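Local coordinates for putative curved DNA-binding protein (Chaetomium thermophilum var. thermophilum DSM 1495, PDB 4IPA), which probably takes part in ribosome biogenesis as an Arx1 protein related to methionine aminopeptidases (peptidase family M24), and may bind DNA, at residues L382-L385 and E386-L389; L283-P286 and T287-K290. All coordinates share one frame; numbering follows the deposited sequence.

Interaction 1: L382-L385 and E386-L389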
ATOM      1  N   LEU A 382      12.944  -7.918  19.653  1.00 29.30           N
ATOM      2  CA  LEU A 382      14.084  -6.987  19.698  1.00 34.61           C
ATOM      3  C   LEU A 382      15.293  -7.552  18.950  1.00 29.84           C
ATOM      4  O   LEU A 382      16.069  -6.813  18.342  1.00 27.16           O
ATOM      5  CB  LEU A 382      14.469  -6.624  21.137  1.00 30.55           C
ATOM      6  CG  LEU A 382      13.426  -5.836  21.929  1.00 29.65           C
ATOM      7  CD1 LEU A 382      13.891  -5.724  23.370  1.00 36.18           C
ATOM      8  CD2 LEU A 382      13.195  -4.450  21.324  1.00 26.45           C
ATOM      9  N   LYS A 383      15.437  -8.870  18.993  1.00 28.30           N
ATOM     10  CA  LYS A 383      16.517  -9.528  18.280  1.00 30.63           C
ATOM     11  C   LYS A 383      16.326  -9.445  16.752  1.00 28.23           C
ATOM     12  O   LYS A 383      17.239  -9.047  16.020  1.00 28.22           O
ATOM     13  CB  LYS A 383      16.674 -10.963  18.782  1.00 34.11           C
ATOM     14  CG  LYS A 383      17.155 -11.070  20.217  1.00 45.09           C
ATOM     15  CD  LYS A 383      17.271 -12.528  20.675  1.00 48.76           C
ATOM     16  CE  LYS A 383      17.783 -12.631  22.121  1.00 43.00           C
ATOM     17  NZ  LYS A 383      17.880 -14.044  22.597  1.00 41.46           N
ATOM     18  N   ILE A 384      15.131  -9.776  16.278  1.00 26.36           N
ATOM     19  CA  ILE A 384      14.783  -9.562  14.872  1.00 29.19           C
ATOM     20  C   ILE A 384      15.095  -8.131  14.408  1.00 26.81           C
ATOM     21  O   ILE A 384      15.726  -7.928  13.371  1.00 29.24           O
ATOM     22  CB  ILE A 384      13.306  -9.895  14.595  1.00 30.99           C
ATOM     23  CG1 ILE A 384      13.048 -11.388  14.818  1.00 29.66           C
ATOM     24  CG2 ILE A 384      12.928  -9.525  13.170  1.00 26.39           C
ATOM     25  CD1 ILE A 384      11.604 -11.721  15.107  1.00 29.42           C
ATOM     26  N   LEU A 385      14.688  -7.144  15.196  1.00 24.21           N
ATOM     27  CA  LEU A 385      14.960  -5.747  14.859  1.00 27.25           C
ATOM     28  C   LEU A 385      16.441  -5.419  14.711  1.00 32.05           C
ATOM     29  O   LEU A 385      16.791  -4.445  14.044  1.00 29.56           O
ATOM     30  CB  LEU A 385      14.332  -4.818  15.894  1.00 28.39           C
ATOM     31  CG  LEU A 385      12.815  -4.717  15.738  1.00 30.07           C
ATOM     32  CD1 LEU A 385      12.215  -3.854  16.836  1.00 25.35           C
ATOM     33  CD2 LEU A 385      12.504  -4.157  14.362  1.00 23.48           C
ATOM     34  N   GLU A 386      17.303  -6.219  15.338  1.00 30.95           N
ATOM     35  CA  GLU A 386      18.754  -6.039  15.206  1.00 30.10           C
ATOM     36  C   GLU A 386      19.302  -6.596  13.887  1.00 26.97           C
ATOM     37  O   GLU A 386      20.373  -6.191  13.436  1.00 29.63           O
ATOM     38  CB  GLU A 386      19.494  -6.672  16.391  1.00 35.55           C
ATOM     39  CG  GLU A 386      19.303  -5.924  17.712  1.00 36.74           C
ATOM     40  CD  GLU A 386      19.561  -4.425  17.571  1.00 40.69           C
ATOM     41  OE1 GLU A 386      20.684  -4.051  17.182  1.00 42.08           O
ATOM     42  OE2 GLU A 386      18.640  -3.621  17.838  1.00 45.13           O
ATOM     43  N   GLN A 387      18.574  -7.528  13.280  1.00 26.86           N
ATOM     44  CA  GLN A 387      18.976  -8.097  12.002  1.00 30.22           C
ATOM     45  C   GLN A 387      18.975  -7.024  10.920  1.00 29.50           C
ATOM     46  O   GLN A 387      18.137  -6.125  10.926  1.00 28.59           O
ATOM     47  CB  GLN A 387      18.035  -9.225  11.598  1.00 29.12           C
ATOM     48  CG  GLN A 387      17.898 -10.324  12.621  1.00 32.94           C
ATOM     49  CD  GLN A 387      16.772 -11.276  12.278  1.00 39.05           C
ATOM     50  OE1 GLN A 387      16.345 -12.083  13.113  1.00 37.55           O
ATOM     51  NE2 GLN A 387      16.272 -11.181  11.043  1.00 33.22           N
ATOM     52  N   PRO A 388      19.926  -7.111   9.985  1.00 31.70           N
ATOM     53  CA  PRO A 388      20.010  -6.112   8.919  1.00 28.47           C
ATOM     54  C   PRO A 388      18.980  -6.405   7.836  1.00 25.27           C
ATOM     55  O   PRO A 388      18.475  -7.524   7.758  1.00 28.51           O
ATOM     56  CB  PRO A 388      21.424  -6.316   8.371  1.00 30.28           C
ATOM     57  CG  PRO A 388      21.690  -7.775   8.594  1.00 26.84           C
ATOM     58  CD  PRO A 388      20.972  -8.147   9.869  1.00 23.75           C
ATOM     59  N   LEU A 389      18.657  -5.403   7.031  1.00 28.90           N
ATOM     60  CA  LEU A 389      17.733  -5.579   5.922  1.00 26.35           C
ATOM     61  C   LEU A 389      18.501  -5.904   4.647  1.00 29.20           C
ATOM     62  O   LEU A 389      17.983  -6.548   3.727  1.00 29.98           O
ATOM     63  CB  LEU A 389      16.904  -4.310   5.729  1.00 27.33           C
ATOM     64  CG  LEU A 389      15.451  -4.391   6.191  1.00 33.71           C
ATOM     65  CD1 LEU A 389      14.760  -3.057   5.954  1.00 32.25           C
ATOM     66  CD2 LEU A 389      14.711  -5.528   5.474  1.00 24.57           C
TER
HETATM   67  O   HOH W   1      16.324  -3.958  18.945  1.00 31.03           O
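The C-terminal turn of helix 379-386 shows how a helix tightens before its chain departs, Glu386 and Gln387 closing back on Lys383 and Ile384. Here the stronger backbone bonds reach back three residues, as in a 3-10 turn: Glu386 N donates to Lys383 O at 2.9 Å, and Gln387 N to Ile384 O, also at 2.9 Å. Each amide keeps a weak share in the alpha-helical bond as well, Glu386 N with Leu382 O and Gln387 N with Lys383 O. Leu382 O, which receives no more than this weak bond from Glu386 N, also accepts from a water at 2.9 Å; the same water donates to Glu386 OE2 at 2.6 Å. The bend of Glu386 at chi2 (-50°) turns the carboxylate back toward this water, while its CG packs 3.4 Å from Leu382 O. Gln387 behaves differently: its chain is extended beyond CG (chi2 170°) and runs alongside Ile384, both side chains pointing the same way. An alanine in place of Gln387 would probably leave a gap beside the CA and CG1 of Ile384, where the amide now lies. Around the turn, Leu385 packs on Tyr159, Glu162 and Val163 of helix 148-167, and Arg166 of that helix donates from NE to Gln387 O. Leu389 then pairs through its backbone with Ile356, on strand 355-360. The amide of Gln387 meets its neighbour through oxygen, OE1 standing 3.4 Å from Ile384 CA and 3.8 Å from Ile384 CG1.

Interaction 2: L283-P286 and T287-K290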
ATOM      1  N   LEU A 283     -18.981  -8.907 -22.286  1.00 27.21           N
ATOM      2  CA  LEU A 283     -19.910  -7.873 -21.837  1.00 31.86           C
ATOM      3  C   LEU A 283     -21.025  -7.660 -22.855  1.00 31.38           C
ATOM      4  O   LEU A 283     -20.767  -7.569 -24.051  1.00 29.52           O
ATOM      5  CB  LEU A 283     -19.163  -6.568 -21.572  1.00 26.68           C
ATOM      6  CG  LEU A 283     -18.110  -6.679 -20.462  1.00 28.23           C
ATOM      7  CD1 LEU A 283     -17.169  -5.487 -20.494  1.00 24.64           C
ATOM      8  CD2 LEU A 283     -18.779  -6.841 -19.085  1.00 21.33           C
ATOM      9  N   LYS A 284     -22.262  -7.594 -22.373  1.00 27.98           N
ATOM     10  CA  LYS A 284     -23.412  -7.407 -23.251  1.00 29.81           C
ATOM     11  C   LYS A 284     -23.778  -5.939 -23.428  1.00 35.56           C
ATOM     12  O   LYS A 284     -24.253  -5.530 -24.489  1.00 38.86           O
ATOM     13  CB  LYS A 284     -24.617  -8.198 -22.725  1.00 34.47           C
ATOM     14  CG  LYS A 284     -24.385  -9.709 -22.734  1.00 37.31           C
ATOM     15  CD  LYS A 284     -25.626 -10.483 -22.317  1.00 44.07           C
ATOM     16  CE  LYS A 284     -25.436 -11.976 -22.563  1.00 46.37           C
ATOM     17  NZ  LYS A 284     -26.645 -12.779 -22.206  1.00 47.44           N
ATOM     18  N   ARG A 285     -23.527  -5.144 -22.397  1.00 29.93           N
ATOM     19  CA  ARG A 285     -23.957  -3.753 -22.392  1.00 32.04           C
ATOM     20  C   ARG A 285     -22.918  -2.831 -23.012  1.00 31.14           C
ATOM     21  O   ARG A 285     -21.732  -2.902 -22.683  1.00 34.31           O
ATOM     22  CB  ARG A 285     -24.326  -3.328 -20.966  1.00 29.45           C
ATOM     23  CG  ARG A 285     -25.428  -4.216 -20.405  1.00 29.05           C
ATOM     24  CD  ARG A 285     -25.732  -3.955 -18.948  1.00 27.14           C
ATOM     25  NE  ARG A 285     -26.142  -2.579 -18.679  1.00 32.53           N
ATOM     26  CZ  ARG A 285     -27.376  -2.105 -18.871  1.00 39.58           C
ATOM     27  NH1 ARG A 285     -28.340  -2.888 -19.356  1.00 35.76           N
ATOM     28  NH2 ARG A 285     -27.649  -0.839 -18.581  1.00 31.71           N
ATOM     29  N   PRO A 286     -23.366  -1.961 -23.922  1.00 31.61           N
ATOM     30  CA  PRO A 286     -22.437  -1.119 -24.674  1.00 31.32           C
ATOM     31  C   PRO A 286     -21.647  -0.174 -23.779  1.00 25.97           C
ATOM     32  O   PRO A 286     -20.485   0.067 -24.069  1.00 26.87           O
ATOM     33  CB  PRO A 286     -23.355  -0.342 -25.631  1.00 35.05           C
ATOM     34  CG  PRO A 286     -24.712  -0.411 -25.008  1.00 31.48           C
ATOM     35  CD  PRO A 286     -24.768  -1.736 -24.314  1.00 32.73           C
ATOM     36  N   THR A 287     -22.243   0.360 -22.720  1.00 25.17           N
ATOM     37  CA  THR A 287     -21.466   1.227 -21.843  1.00 26.12           C
ATOM     38  C   THR A 287     -20.447   0.428 -21.027  1.00 24.43           C
ATOM     39  O   THR A 287     -19.398   0.946 -20.656  1.00 24.60           O
ATOM     40  CB  THR A 287     -22.331   2.095 -20.935  1.00 25.30           C
ATOM     41  OG1 THR A 287     -23.259   2.842 -21.733  1.00 27.42           O
ATOM     42  CG2 THR A 287     -21.446   3.068 -20.163  1.00 24.03           C
ATOM     43  N   SER A 288     -20.749  -0.839 -20.773  1.00 22.04           N
ATOM     44  CA  SER A 288     -19.780  -1.724 -20.151  1.00 24.85           C
ATOM     45  C   SER A 288     -18.551  -1.897 -21.040  1.00 24.26           C
ATOM     46  O   SER A 288     -17.419  -1.721 -20.584  1.00 22.44           O
ATOM     47  CB  SER A 288     -20.418  -3.076 -19.819  1.00 23.50           C
ATOM     48  OG  SER A 288     -21.425  -2.892 -18.839  1.00 28.12           O
ATOM     49  N   ARG A 289     -18.769  -2.212 -22.314  1.00 24.46           N
ATOM     50  CA  ARG A 289     -17.642  -2.430 -23.215  1.00 27.04           C
ATOM     51  C   ARG A 289     -16.859  -1.144 -23.395  1.00 23.60           C
ATOM     52  O   ARG A 289     -15.634  -1.150 -23.544  1.00 21.66           O
ATOM     53  CB  ARG A 289     -18.112  -2.963 -24.568  1.00 27.02           C
ATOM     54  CG  ARG A 289     -18.805  -4.311 -24.469  1.00 31.06           C
ATOM     55  CD  ARG A 289     -19.048  -4.915 -25.856  1.00 38.94           C
ATOM     56  NE  ARG A 289     -20.029  -4.155 -26.626  1.00 41.62           N
ATOM     57  CZ  ARG A 289     -21.340  -4.367 -26.579  1.00 42.96           C
ATOM     58  NH1 ARG A 289     -21.832  -5.324 -25.798  1.00 38.09           N
ATOM     59  NH2 ARG A 289     -22.160  -3.629 -27.316  1.00 39.70           N
ATOM     60  N   LYS A 290     -17.585  -0.036 -23.379  1.00 23.55           N
ATOM     61  CA  LYS A 290     -16.988   1.272 -23.614  1.00 25.63           C
ATOM     62  C   LYS A 290     -16.024   1.645 -22.489  1.00 22.29           C
ATOM     63  O   LYS A 290     -14.917   2.111 -22.728  1.00 25.80           O
ATOM     64  CB  LYS A 290     -18.089   2.329 -23.747  1.00 24.88           C
ATOM     65  CG  LYS A 290     -17.564   3.741 -23.886  1.00 29.28           C
ATOM     66  CD  LYS A 290     -18.701   4.739 -24.087  1.00 35.82           C
ATOM     67  CE  LYS A 290     -18.149   6.110 -24.468  1.00 33.71           C
ATOM     68  NZ  LYS A 290     -19.205   7.150 -24.431  1.00 36.66           N
TER
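Arg289 sets its CG beside its own backbone N (chi1 -62°) and bends at chi3 (-68°), which folds its guanidinium back over the N-terminus of helix 286-299 to meet the carbonyls of Leu283 and Lys284. This is a helix start at which Arg285 is the N-cap and Pro286 opens the first turn. A single nitrogen grips both incoming carbonyls: Arg289 NH1 lies 3.0 Å from Leu283 O and 2.8 Å from Lys284 O, the second bond weak in its angle. Leu283 O sits in the guanidinium plane, although NH1 stands above the plane of that carbonyl. Pro286 CA lies over the rim of one guanidinium face, so the group is bonded at its edge and also touched from that face. Regular helical bonding begins with Arg289 N to Arg285 O at 3.1 Å, almost straight on to the carbonyl, and Lys290 N to Pro286 O at 3.0 Å. Behind the turn, the hydroxyl of Ser288 is hydrogen-bonded with Glu321 OE1 and Gly318 O; Glu321 also accepts hydrogen bonds from the backbone amides of Lys284 and Arg285, tying the turn to helix 312-324. Lys290 adds a salt bridge to Asp314 on the same helix. Carbon contacts complete the fit, Leu283 CB lying 3.7 Å from Arg289 CG, while Leu283 CD1 rests 3.8 Å from the carbonyl oxygen Ser288 O.

Followed from the N terminus, the chain reaches interaction 2 first, where the loop after strand 273-276 turns into helix 286-299 and is held against helix 312-324. It then passes through strands 342-352 and 355-360 of the antiparallel sheet before interaction 1, where helix 379-386 ends near helix 148-167 and the chain moves on to pair with strand 355-360. The two contacts are in series, neither nested nor crossed, and each closes only a local turn. One starts a helix and the other finishes one, on opposite sides of the chain's centre, their own centres about 53 Å apart.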